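Long-range contact in putative uncharacterized protein (Ustilago maydis, PDB 4GNX), which binds single-stranded DNA as a subunit of replication protein A, probably through its several OB-fold domains: residues A296-I301 and Y400-R405. Numbering follows the deposited sequence.
Sequences ATVVYI and YMFNCR. With nucleotides of chain G.
Ala296 and Tyr400 form an antiparallel hydrogen-bonded pair, with Ala296 N donating to Tyr400 O at 3.0 Å and Tyr400 N returning a bond to Ala296 O at 2.9 Å. Both bonds are close to straight, and this is the single bridge between residues 296-301 and 400-405, because the segments run at 98° to each other and splay apart beyond it. The sharp coiling of the strands fits the barrel of an OB fold, the family to which this C-terminal domain belongs.

Inside the bend lies a small apolar cluster. The side chain of Phe402 can be followed across it. From CB, which points toward residues 296-301, a chi1 of -69° sets CG anti to the carbonyl carbon and turns the ring toward Ala296 and Val298, with CB of Tyr400 over one face, toward the rim. On the side nearer Ala296, CD1 and CE1 both meet the methyl, CE1 lying 4.0 Å from Ala296 CB; CE1 also approaches Ala296 O obliquely. At the tip, CZ meets Val298 CG2 at 4.1 Å, the methyl coming in at the ring edge. That same methyl reaches CD1 and CE1 of Tyr400, thus bridging the two rings. Ile421 and Ala424 of strand 414-426 also pack on Phe402, while Val350 of strand 341-352 packs against Ala296.

Toward their C-terminal ends both segments approach the DNA. Tyr300, which with Val299 makes a classic beta bulge opposite Asn349, gives its OH to OP1 of DT19 of chain G at 2.7 Å. Arg405, poorly ordered, brings NH1 near OP1 of DT11 of chain G. The contact itself therefore rests on backbone pairing and hydrophobic burial, the two N-H...O bonds satisfying main-chain polar atoms at a buried site, and the Tyr300 bond to DNA lies apart from it.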
ATOM      1  N   ALA C 296       3.748   7.695   6.577  1.00 31.91           N
ATOM      2  CA  ALA C 296       4.452   8.969   6.419  1.00 30.19           C
ATOM      3  C   ALA C 296       5.799   8.976   7.106  1.00 30.10           C
ATOM      4  O   ALA C 296       6.086   8.100   7.938  1.00 32.02           O
ATOM      5  CB  ALA C 296       3.605  10.122   6.904  1.00 30.81           C
ATOM      6  N   THR C 297       6.626   9.955   6.747  1.00 28.28           N
ATOM      7  CA  THR C 297       7.969  10.050   7.286  1.00 27.79           C
ATOM      8  C   THR C 297       8.021  11.222   8.228  1.00 28.81           C
ATOM      9  O   THR C 297       7.553  12.315   7.883  1.00 29.51           O
ATOM     10  CB  THR C 297       9.010  10.285   6.186  1.00 26.86           C
ATOM     11  OG1 THR C 297       8.997   9.180   5.273  1.00 27.93           O
ATOM     12  CG2 THR C 297      10.378  10.415   6.776  1.00 26.46           C
ATOM     13  N   VAL C 298       8.593  11.012   9.415  1.00 28.61           N
ATOM     14  CA  VAL C 298       8.786  12.130  10.306  1.00 29.18           C
ATOM     15  C   VAL C 298       9.862  13.011   9.695  1.00 29.97           C
ATOM     16  O   VAL C 298      10.984  12.573   9.470  1.00 30.23           O
ATOM     17  CB  VAL C 298       9.109  11.720  11.762  1.00 29.69           C
ATOM     18  CG1 VAL C 298       9.519  12.936  12.581  1.00 30.22           C
ATOM     19  CG2 VAL C 298       7.901  11.059  12.407  1.00 29.68           C
ATOM     20  N   VAL C 299       9.480  14.248   9.408  1.00 31.45           N
ATOM     21  CA  VAL C 299      10.366  15.271   8.859  1.00 32.66           C
ATOM     22  C   VAL C 299      10.815  16.296   9.919  1.00 35.72           C
ATOM     23  O   VAL C 299      11.896  16.870   9.797  1.00 37.38           O
ATOM     24  CB  VAL C 299       9.652  15.968   7.688  1.00 31.81           C
ATOM     25  CG1 VAL C 299      10.043  17.422   7.567  1.00 33.80           C
ATOM     26  CG2 VAL C 299       9.911  15.225   6.399  1.00 30.71           C
ATOM     27  N   TYR C 300       9.992  16.533  10.942  1.00 37.59           N
ATOM     28  CA  TYR C 300      10.321  17.513  11.991  1.00 40.87           C
ATOM     29  C   TYR C 300       9.572  17.275  13.294  1.00 39.93           C
ATOM     30  O   TYR C 300       8.379  16.963  13.287  1.00 37.77           O
ATOM     31  CB  TYR C 300      10.038  18.950  11.521  1.00 45.07           C
ATOM     32  CG  TYR C 300      10.413  20.027  12.537  1.00 49.75           C
ATOM     33  CD1 TYR C 300      11.754  20.364  12.763  1.00 53.95           C
ATOM     34  CD2 TYR C 300       9.435  20.709  13.266  1.00 51.81           C
ATOM     35  CE1 TYR C 300      12.113  21.336  13.686  1.00 56.78           C
ATOM     36  CE2 TYR C 300       9.788  21.684  14.194  1.00 56.13           C
ATOM     37  CZ  TYR C 300      11.127  21.995  14.402  1.00 57.69           C
ATOM     38  OH  TYR C 300      11.489  22.960  15.321  1.00 60.14           O
ATOM     39  N   ILE C 301      10.296  17.436  14.402  1.00 41.68           N
ATOM     40  CA  ILE C 301       9.707  17.474  15.745  1.00 43.50           C
ATOM     41  C   ILE C 301       9.966  18.839  16.350  1.00 45.39           C
ATOM     42  O   ILE C 301      11.094  19.317  16.350  1.00 46.65           O
ATOM     43  CB  ILE C 301      10.261  16.358  16.643  1.00 43.76           C
ATOM     44  CG1 ILE C 301      10.085  15.006  15.937  1.00 42.76           C
ATOM     45  CG2 ILE C 301       9.506  16.334  17.956  1.00 44.68           C
ATOM     46  CD1 ILE C 301      11.208  14.018  16.140  1.00 42.61           C
ATOM     47  N   TYR C 400       6.662   5.642   9.393  1.00 34.48           N
ATOM     48  CA  TYR C 400       5.675   4.963  10.246  1.00 36.63           C
ATOM     49  C   TYR C 400       4.331   4.784   9.601  1.00 37.01           C
ATOM     50  O   TYR C 400       3.922   5.602   8.783  1.00 36.62           O
ATOM     51  CB  TYR C 400       5.443   5.738  11.558  1.00 37.30           C
ATOM     52  CG  TYR C 400       6.663   5.865  12.412  1.00 36.90           C
ATOM     53  CD1 TYR C 400       7.574   6.889  12.211  1.00 36.11           C
ATOM     54  CD2 TYR C 400       6.913   4.948  13.396  1.00 39.10           C
ATOM     55  CE1 TYR C 400       8.706   6.993  12.978  1.00 37.97           C
ATOM     56  CE2 TYR C 400       8.041   5.038  14.178  1.00 41.12           C
ATOM     57  CZ  TYR C 400       8.931   6.062  13.967  1.00 40.71           C
ATOM     58  OH  TYR C 400      10.045   6.138  14.767  1.00 44.07           O
ATOM     59  N   MET C 401       3.637   3.721   9.993  1.00 38.85           N
ATOM     60  CA  MET C 401       2.200   3.671   9.825  1.00 40.39           C
ATOM     61  C   MET C 401       1.592   4.416  10.990  1.00 41.00           C
ATOM     62  O   MET C 401       1.867   4.100  12.142  1.00 44.10           O
ATOM     63  CB  MET C 401       1.680   2.243   9.781  1.00 43.69           C
ATOM     64  CG  MET C 401       1.489   1.687   8.368  1.00 47.40           C
ATOM     65  SD  MET C 401       0.374   2.637   7.295  1.00 49.93           S
ATOM     66  CE  MET C 401      -0.948   3.022   8.446  1.00 51.36           C
ATOM     67  N   PHE C 402       0.788   5.424  10.689  1.00 39.02           N
ATOM     68  CA  PHE C 402       0.148   6.222  11.721  1.00 39.10           C
ATOM     69  C   PHE C 402      -1.352   5.998  11.740  1.00 40.34           C
ATOM     70  O   PHE C 402      -2.035   6.142  10.732  1.00 39.77           O
ATOM     71  CB  PHE C 402       0.392   7.714  11.471  1.00 37.81           C
ATOM     72  CG  PHE C 402       1.800   8.156  11.678  1.00 35.77           C
ATOM     73  CD1 PHE C 402       2.577   8.535  10.594  1.00 34.10           C
ATOM     74  CD2 PHE C 402       2.337   8.236  12.956  1.00 36.30           C
ATOM     75  CE1 PHE C 402       3.882   8.959  10.769  1.00 33.64           C
ATOM     76  CE2 PHE C 402       3.639   8.660  13.146  1.00 35.95           C
ATOM     77  CZ  PHE C 402       4.415   9.028  12.050  1.00 34.97           C
ATOM     78  N   ASN C 403      -1.867   5.665  12.903  1.00 43.47           N
ATOM     79  CA  ASN C 403      -3.292   5.545  13.075  1.00 46.78           C
ATOM     80  C   ASN C 403      -3.792   6.799  13.768  1.00 46.42           C
ATOM     81  O   ASN C 403      -3.339   7.149  14.859  1.00 45.57           O
ATOM     82  CB  ASN C 403      -3.627   4.296  13.891  1.00 52.07           C
ATOM     83  CG  ASN C 403      -5.097   3.972  13.854  1.00 58.83           C
ATOM     84  OD1 ASN C 403      -5.752   4.199  12.839  1.00 63.58           O
ATOM     85  ND2 ASN C 403      -5.636   3.457  14.960  1.00 61.62           N
ATOM     86  N   CYS C 404      -4.724   7.487  13.129  1.00 47.07           N
ATOM     87  CA  CYS C 404      -5.125   8.799  13.609  1.00 48.78           C
ATOM     88  C   CYS C 404      -6.612   9.018  13.692  1.00 52.89           C
ATOM     89  O   CYS C 404      -7.399   8.397  12.973  1.00 54.01           O
ATOM     90  CB  CYS C 404      -4.572   9.898  12.708  1.00 46.62           C
ATOM     91  SG  CYS C 404      -2.847   9.717  12.256  1.00 43.85           S
ATOM     92  N   ARG C 405      -6.968   9.941  14.578  1.00 55.80           N
ATOM     93  CA  ARG C 405      -8.278  10.559  14.597  1.00 59.96           C
ATOM     94  C   ARG C 405      -8.109  12.022  14.180  1.00 58.16           C
ATOM     95  O   ARG C 405      -7.032  12.610  14.342  1.00 54.87           O
ATOM     96  CB  ARG C 405      -8.911  10.443  15.990  1.00 66.52           C
ATOM     97  CG  ARG C 405      -7.901  10.423  17.138  1.00 71.70           C
ATOM     98  CD  ARG C 405      -8.562  10.205  18.493  1.00 79.35           C
ATOM     99  NE  ARG C 405      -9.339  11.373  18.905  1.00 86.13           N
ATOM    100  CZ  ARG C 405     -10.268  11.376  19.861  1.00 96.54           C
ATOM    101  NH1 ARG C 405     -10.567  10.265  20.532  1.00102.63           N
ATOM    102  NH2 ARG C 405     -10.915  12.501  20.149  1.00101.39           N
TER
ATOM    103  P    DT G  20      14.168  25.058  10.626  1.00170.05           P
ATOM    104  OP1  DT G  20      15.457  25.080  11.366  1.00171.46           O
ATOM    105  OP2  DT G  20      13.905  26.105   9.602  1.00169.28           O
ATOM    106  O5'  DT G  20      13.980  23.633   9.929  1.00172.24           O
ATOM    107  C5'  DT G  20      13.778  22.430  10.708  1.00161.79           C
ATOM    108  C4'  DT G  20      13.830  21.177   9.857  1.00165.38           C
ATOM    109  O4'  DT G  20      12.500  20.771   9.459  1.00164.19           O
ATOM    110  C3'  DT G  20      14.671  21.241   8.576  1.00172.62           C
ATOM    111  O3'  DT G  20      15.719  20.259   8.614  1.00179.83           O
ATOM    112  C2'  DT G  20      13.701  20.898   7.450  1.00165.57           C
ATOM    113  C1'  DT G  20      12.318  20.993   8.075  1.00159.13           C
ATOM    114  N1   DT G  20      11.640  22.294   7.917  1.00154.06           N
ATOM    115  C2   DT G  20      10.376  22.437   8.445  1.00148.00           C
ATOM    116  O2   DT G  20       9.784  21.537   9.018  1.00136.19           O
ATOM    117  N3   DT G  20       9.823  23.682   8.271  1.00155.16           N
ATOM    118  C4   DT G  20      10.396  24.771   7.639  1.00157.40           C
ATOM    119  O4   DT G  20       9.773  25.827   7.555  1.00163.58           O
ATOM    120  C5   DT G  20      11.726  24.550   7.117  1.00151.52           C
ATOM    121  C7   DT G  20      12.426  25.672   6.416  1.00145.08           C
ATOM    122  C6   DT G  20      12.272  23.339   7.278  1.00153.14           C
ATOM    123  P    DT G  19       8.979  25.885  15.585  1.00 97.19           P
ATOM    124  OP1  DT G  19       9.239  24.429  15.689  1.00 95.61           O
ATOM    125  OP2  DT G  19       8.347  26.589  16.728  1.00 98.62           O
ATOM    126  O5'  DT G  19      10.402  26.573  15.346  1.00107.15           O
ATOM    127  C5'  DT G  19      10.835  27.041  14.051  1.00114.07           C
ATOM    128  C4'  DT G  19      11.321  25.887  13.204  1.00124.98           C
ATOM    129  O4'  DT G  19      10.200  25.286  12.519  1.00132.87           O
ATOM    130  C3'  DT G  19      12.285  26.269  12.088  1.00134.04           C
ATOM    131  O3'  DT G  19      12.998  25.085  11.720  1.00147.18           O
ATOM    132  C2'  DT G  19      11.337  26.682  10.975  1.00134.24           C
ATOM    133  C1'  DT G  19      10.176  25.705  11.154  1.00132.11           C
ATOM    134  N1   DT G  19       8.824  26.243  10.870  1.00126.87           N
ATOM    135  C2   DT G  19       7.809  25.335  10.659  1.00125.54           C
ATOM    136  O2   DT G  19       7.979  24.126  10.677  1.00125.68           O
ATOM    137  N3   DT G  19       6.577  25.899  10.422  1.00121.41           N
ATOM    138  C4   DT G  19       6.269  27.245  10.377  1.00113.25           C
ATOM    139  O4   DT G  19       5.115  27.601  10.154  1.00105.02           O
ATOM    140  C5   DT G  19       7.382  28.141  10.611  1.00114.21           C
ATOM    141  C7   DT G  19       7.145  29.618  10.583  1.00111.78           C
ATOM    142  C6   DT G  19       8.586  27.601  10.846  1.00120.25           C
ATOM    143  P    DT G  11     -10.411   6.608  22.760  1.00186.35           P
ATOM    144  OP1  DT G  11      -9.451   7.658  22.329  1.00182.45           O
ATOM    145  OP2  DT G  11      -9.947   5.201  22.855  1.00187.29           O
ATOM    146  O5'  DT G  11     -11.029   7.004  24.179  1.00192.46           O
ATOM    147  C5'  DT G  11     -10.806   8.295  24.800  1.00195.39           C
ATOM    148  C4'  DT G  11      -9.451   8.361  25.470  1.00200.67           C
ATOM    149  O4'  DT G  11      -8.746   9.525  24.990  1.00205.14           O
ATOM    150  C3'  DT G  11      -9.467   8.532  26.988  1.00198.42           C
ATOM    151  O3'  DT G  11      -8.256   8.038  27.591  1.00195.30           O
ATOM    152  C2'  DT G  11      -9.608  10.036  27.150  1.00198.01           C
ATOM    153  C1'  DT G  11      -8.879  10.593  25.926  1.00198.74           C
ATOM    154  N1   DT G  11      -9.567  11.693  25.241  1.00193.46           N
ATOM    155  C2   DT G  11      -8.888  12.353  24.242  1.00188.72           C
ATOM    156  O2   DT G  11      -7.744  12.080  23.920  1.00186.49           O
ATOM    157  N3   DT G  11      -9.604  13.353  23.631  1.00189.63           N
ATOM    158  C4   DT G  11     -10.901  13.743  23.909  1.00195.38           C
ATOM    159  O4   DT G  11     -11.412  14.661  23.273  1.00200.56           O
ATOM    160  C5   DT G  11     -11.555  13.000  24.963  1.00193.75           C
ATOM    161  C7   DT G  11     -12.962  13.350  25.334  1.00189.73           C
ATOM    162  C6   DT G  11     -10.867  12.021  25.563  1.00192.27           C
TER